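Local coordinates for ABC transporter, substrate binding protein (Agrobacterium tumefaciens, PDB 3C9H) that probably binds a solute in the periplasm and delivers it to an ABC transporter, with a magnesium ion bound near the interdomain pocket, at residues I173-I178 with A208-Y213; S214-I219 with N233-Y238. All coordinates share one frame; numbering follows the deposited sequence.

Contact 1 (I173-I178 with A208-Y213); sequences IATYDI and AGVKVY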
# COMPACT_ATOMS: atom_id res chain seq x y z
N ILE A 173 3.55 8.14 19.61
CA ILE A 173 2.79 8.11 18.35
C ILE A 173 3.73 7.81 17.22
O ILE A 173 4.95 8.02 17.33
CB ILE A 173 2.01 9.42 18.07
CG1 ILE A 173 2.99 10.58 17.89
CG2 ILE A 173 1.00 9.69 19.22
CD1 ILE A 173 2.35 11.81 17.34
N ALA A 174 3.18 7.30 16.13
CA ALA A 174 4.00 6.83 15.02
C ALA A 174 3.33 7.03 13.65
O ALA A 174 2.10 7.07 13.55
CB ALA A 174 4.35 5.37 15.22
N THR A 175 4.17 7.13 12.63
CA THR A 175 3.73 7.23 11.24
C THR A 175 4.83 6.69 10.31
O THR A 175 5.91 6.27 10.75
CB THR A 175 3.35 8.68 10.88
OG1 THR A 175 2.63 8.68 9.64
CG2 THR A 175 4.59 9.58 10.77
N TYR A 176 4.52 6.65 9.01
CA TYR A 176 5.48 6.21 8.01
C TYR A 176 6.63 7.22 7.92
O TYR A 176 6.40 8.42 7.92
CB TYR A 176 4.85 6.12 6.63
CG TYR A 176 4.21 4.80 6.30
CD1 TYR A 176 2.83 4.71 6.09
CD2 TYR A 176 4.97 3.65 6.18
CE1 TYR A 176 2.24 3.48 5.75
CE2 TYR A 176 4.38 2.44 5.84
CZ TYR A 176 3.04 2.37 5.62
OH TYR A 176 2.49 1.16 5.27
N ASP A 177 7.83 6.69 7.85
CA ASP A 177 8.98 7.42 7.39
C ASP A 177 8.87 7.52 5.87
O ASP A 177 9.14 6.56 5.16
CB ASP A 177 10.23 6.67 7.77
CG ASP A 177 11.50 7.42 7.39
OD1 ASP A 177 11.45 8.39 6.60
OD2 ASP A 177 12.55 7.02 7.91
N ILE A 178 8.48 8.69 5.40
CA ILE A 178 8.23 8.89 3.99
C ILE A 178 9.51 8.82 3.15
O ILE A 178 9.44 8.64 1.94
CB ILE A 178 7.41 10.14 3.68
CG1 ILE A 178 8.23 11.43 3.80
CG2 ILE A 178 6.17 10.19 4.56
CD1 ILE A 178 7.54 12.64 3.21
N ALA A 208 5.13 16.17 19.37
CA ALA A 208 4.82 14.96 20.13
C ALA A 208 5.90 13.88 20.05
O ALA A 208 5.72 12.78 20.57
CB ALA A 208 3.45 14.40 19.71
N GLY A 209 7.03 14.17 19.41
CA GLY A 209 8.13 13.22 19.35
C GLY A 209 7.77 11.98 18.54
O GLY A 209 8.12 10.86 18.92
N VAL A 210 7.09 12.19 17.40
CA VAL A 210 6.66 11.07 16.55
C VAL A 210 7.83 10.19 16.12
O VAL A 210 8.89 10.70 15.77
CB VAL A 210 5.88 11.56 15.29
CG1 VAL A 210 6.79 12.41 14.36
CG2 VAL A 210 5.27 10.39 14.53
N LYS A 211 7.63 8.87 16.19
CA LYS A 211 8.58 7.89 15.71
C LYS A 211 8.15 7.42 14.33
O LYS A 211 6.96 7.18 14.10
CB LYS A 211 8.63 6.71 16.65
CG LYS A 211 8.95 7.14 18.10
CD LYS A 211 9.71 6.08 18.83
CE LYS A 211 10.27 6.63 20.16
NZ LYS A 211 10.77 8.03 19.97
N VAL A 212 9.10 7.28 13.42
CA VAL A 212 8.77 6.97 12.02
C VAL A 212 9.36 5.62 11.61
O VAL A 212 10.50 5.27 11.97
CB VAL A 212 9.18 8.10 11.07
CG1 VAL A 212 8.44 9.41 11.39
CG2 VAL A 212 10.65 8.31 11.10
N TYR A 213 8.57 4.85 10.86
CA TYR A 213 8.95 3.50 10.48
C TYR A 213 8.69 3.30 8.98
O TYR A 213 7.86 4.01 8.38
CB TYR A 213 8.13 2.45 11.27
CG TYR A 213 8.44 2.45 12.75
CD1 TYR A 213 9.39 1.56 13.28
CD2 TYR A 213 7.87 3.38 13.60
CE1 TYR A 213 9.71 1.57 14.62
CE2 TYR A 213 8.21 3.41 14.96
CZ TYR A 213 9.13 2.51 15.45
OH TYR A 213 9.47 2.51 16.78
O HOH W 1 12.67 4.99 9.65
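Two parallel strands of a solute-binding-protein lobe, 173-176 and 211-213, pair here at the side of strand 173-176 turned away from strand 230-235. Parallel pairing makes Ile173 and Thr175 use their carbonyls, and Thr175 and Asp177 their amides, in an alternating ladder. Lys211 N donates to Ile173 O at 3.0 Å, almost straight at 175°, and Thr175 N returns a bond to Lys211 O. Tyr213 N then reaches Thr175 O at 3.0 Å. The last rung, Asp177 N to Tyr213 O at 2.7 Å, comes from above the carbonyl plane, where Asp177 already lies beyond the end of strand 173-176.

One face of the pair carries Ala174 and Lys211. The small Ala174 methyl makes a loose apolar contact with the Tyr213 ring, CB to CE2 4.3 Å, while the lysine chain leads its amine off toward solvent. Thr175 and Val212 occupy the other face and run alongside each other in the same direction; Thr175 CG2 touches CG1 of Val212 and CG2 of Val210 at 3.9 Å each. With OG1 anti to the backbone N (chi1 -166°), Thr175 keeps its methyl for these valines and gives its hydroxyl to Tyr232 O. Branched residues suit the extended backbone and fill this side, which helix 338-353 covers through Trp348 and Leu352.

Before the second strand, a Schellman motif ends helix 198-207, and Gly209 takes the positive phi it requires. Ile173 crosses Val210 at about a right angle and extends CD1 to Ala208 CB. Asp177 lays its CB against Val212 CG2, gives OD1 to Glu179 N, and takes at OD2 a 2.7 Å bond from a water that also donates to Val212 O.

Contact 2 (S214-I219 with N233-Y238); sequences STSSAI and NILGSY. With CIT (citric acid), chain D.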
# COMPACT_ATOMS: atom_id res chain seq x y z
N SER A 214 9.35 2.30 8.43
CA SER A 214 9.22 1.96 7.03
C SER A 214 8.01 1.07 6.74
O SER A 214 7.62 0.93 5.59
CB SER A 214 10.51 1.31 6.53
OG SER A 214 10.70 0.00 7.09
N THR A 215 7.40 0.46 7.77
CA THR A 215 6.31 -0.48 7.54
C THR A 215 5.11 -0.25 8.48
O THR A 215 5.27 0.18 9.62
CB THR A 215 6.83 -1.91 7.67
OG1 THR A 215 7.17 -2.18 9.04
CG2 THR A 215 8.09 -2.14 6.71
N SER A 216 3.90 -0.54 7.99
CA SER A 216 2.71 -0.51 8.82
C SER A 216 2.83 -1.55 9.89
O SER A 216 2.45 -1.30 11.04
CB SER A 216 1.43 -0.75 8.01
OG SER A 216 0.96 0.44 7.40
N SER A 217 3.37 -2.72 9.54
CA SER A 217 3.46 -3.83 10.51
C SER A 217 4.27 -3.44 11.76
O SER A 217 3.88 -3.81 12.87
CB SER A 217 4.04 -5.08 9.88
OG SER A 217 5.31 -4.79 9.36
N ALA A 218 5.38 -2.71 11.59
CA ALA A 218 6.19 -2.25 12.73
C ALA A 218 5.37 -1.35 13.67
O ALA A 218 5.46 -1.41 14.90
CB ALA A 218 7.47 -1.50 12.27
N ILE A 219 4.57 -0.48 13.07
CA ILE A 219 3.74 0.43 13.85
C ILE A 219 2.62 -0.36 14.52
O ILE A 219 2.39 -0.23 15.71
CB ILE A 219 3.20 1.57 12.99
CG1 ILE A 219 4.35 2.46 12.49
CG2 ILE A 219 2.13 2.36 13.79
CD1 ILE A 219 3.93 3.46 11.38
N ASN A 233 -1.81 7.38 9.18
CA ASN A 233 -1.61 6.93 7.79
C ASN A 233 -1.19 5.47 7.65
O ASN A 233 -0.35 5.13 6.81
CB ASN A 233 -0.61 7.82 7.06
CG ASN A 233 -1.25 9.01 6.38
OD1 ASN A 233 -0.57 9.76 5.64
ND2 ASN A 233 -2.54 9.19 6.59
N ILE A 234 -1.81 4.62 8.44
CA ILE A 234 -1.50 3.21 8.46
C ILE A 234 -2.40 2.52 7.44
O ILE A 234 -3.53 2.95 7.23
CB ILE A 234 -1.70 2.62 9.91
CG1 ILE A 234 -0.89 3.46 10.90
CG2 ILE A 234 -1.31 1.12 9.97
CD1 ILE A 234 0.60 3.61 10.54
N LEU A 235 -1.90 1.44 6.82
CA LEU A 235 -2.71 0.67 5.90
C LEU A 235 -3.90 0.01 6.62
O LEU A 235 -3.72 -0.79 7.52
CB LEU A 235 -1.84 -0.36 5.15
CG LEU A 235 -0.82 0.19 4.13
CD1 LEU A 235 -0.05 -0.97 3.50
CD2 LEU A 235 -1.48 1.09 3.05
N GLY A 236 -5.10 0.35 6.18
CA GLY A 236 -6.33 -0.13 6.83
C GLY A 236 -6.50 -1.63 6.71
O GLY A 236 -7.02 -2.26 7.60
N SER A 237 -6.06 -2.20 5.59
CA SER A 237 -6.14 -3.64 5.36
C SER A 237 -5.30 -4.40 6.38
O SER A 237 -5.75 -5.34 6.99
CB SER A 237 -5.67 -3.94 3.94
OG SER A 237 -4.48 -3.22 3.65
N TYR A 238 -4.07 -3.96 6.58
CA TYR A 238 -3.17 -4.55 7.55
C TYR A 238 -3.70 -4.32 8.95
O TYR A 238 -3.60 -5.21 9.80
CB TYR A 238 -1.79 -3.92 7.43
CG TYR A 238 -0.99 -4.26 6.17
CD1 TYR A 238 -1.56 -4.94 5.09
CD2 TYR A 238 0.32 -3.88 6.07
CE1 TYR A 238 -0.82 -5.22 3.93
CE2 TYR A 238 1.07 -4.16 4.95
CZ TYR A 238 0.50 -4.84 3.88
OH TYR A 238 1.25 -5.11 2.75
C1 CIT D . 2.98 -2.26 1.77
O1 CIT D . 2.44 -2.39 0.64
O2 CIT D . 2.83 -3.14 2.65
C2 CIT D . 3.79 -1.03 2.11
C3 CIT D . 5.02 -1.32 2.99
O7 CIT D . 5.78 -2.43 2.44
C4 CIT D . 5.93 -0.10 3.05
C5 CIT D . 6.54 0.25 1.73
O3 CIT D . 6.56 1.45 1.31
O4 CIT D . 7.07 -0.69 1.11
C6 CIT D . 4.62 -1.68 4.43
O5 CIT D . 4.94 -2.78 4.96
O6 CIT D . 3.96 -0.89 5.12
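Ser216 points its side chain from the first turn of helix 216-224 toward the junction of strand 230-235 and helix 236-245. Its OG, anti to the carbonyl carbon (chi1 -84°), takes a backbone N-H: Leu235 N, at the N-cap position of the second helix, donates to it over 3.1 Å in a nearly straight line (175°). Serine suits the place because its short arm brings an acceptor to this buried amide; Tyr176 OH is the other polar partner of the same oxygen. Ile234 CG2 packs against Ser216 OG from the strand side, and the CB of Ser216 approaches Tyr238 CD2 at 3.8 Å.

One turn further along the helix, Ile219 and Ile234 slant across one another, their CD1 methyls pressed to 3.4 Å, closer than methyls normally come. Ile219 CG2 also rests near Ile234 CD1, and the two isoleucines join helix 216-224 to strand 230-235 by apolar contact.

On the pocket side lies a citrate, probably from the crystallisation liquor. Leu235 sets CD1 over one face of the Tyr238 ring, 3.7 Å above its plane and toward the rim, while citrate O2 sits at the ring edge, near the plane. Tyr238 OH donates to that O2 in a short bond of 2.5 Å and is further hydrogen-bonded to Asp43 N, beside the magnesium site. Citrate O6 accepts from Ser216 N at 2.9 Å. Thr215, the N-cap residue, receives Ala218 N on OG1, leaving its CB and CG2 near citrate O5.

A carboxylate oxygen thus meets an amide at the start of helix 216-224, where the helix dipole would tend to stabilise negative charge, and a second carboxylate meets a tyrosine hydroxyl. Such chemistry is consistent with a pocket that accepts an anionic ligand.

How the contacts relate
Contact 1 closes before contact 2 opens: strand 211-213 leads on into helix 216-224, and strand 173-176 lies between strands 211-213 and 230-235. The centres of the two contacts are about 11 Å apart, and the joint is made mainly by Tyr176. Besides meeting Ser216, its OH is hydrogen-bonded to the citrate, while its CE1 packs 3.3 Å from Asn233 O. Ile219 CD1 comes within 3.5 Å of Thr175 O. Contact 2 lies closer to the metal, with the Tyr238 side chain about 4 Å from the magnesium ion against about 7 Å for Tyr176. Tyr176 thus connects the strand pair of contact 1 with the citrate site of contact 2.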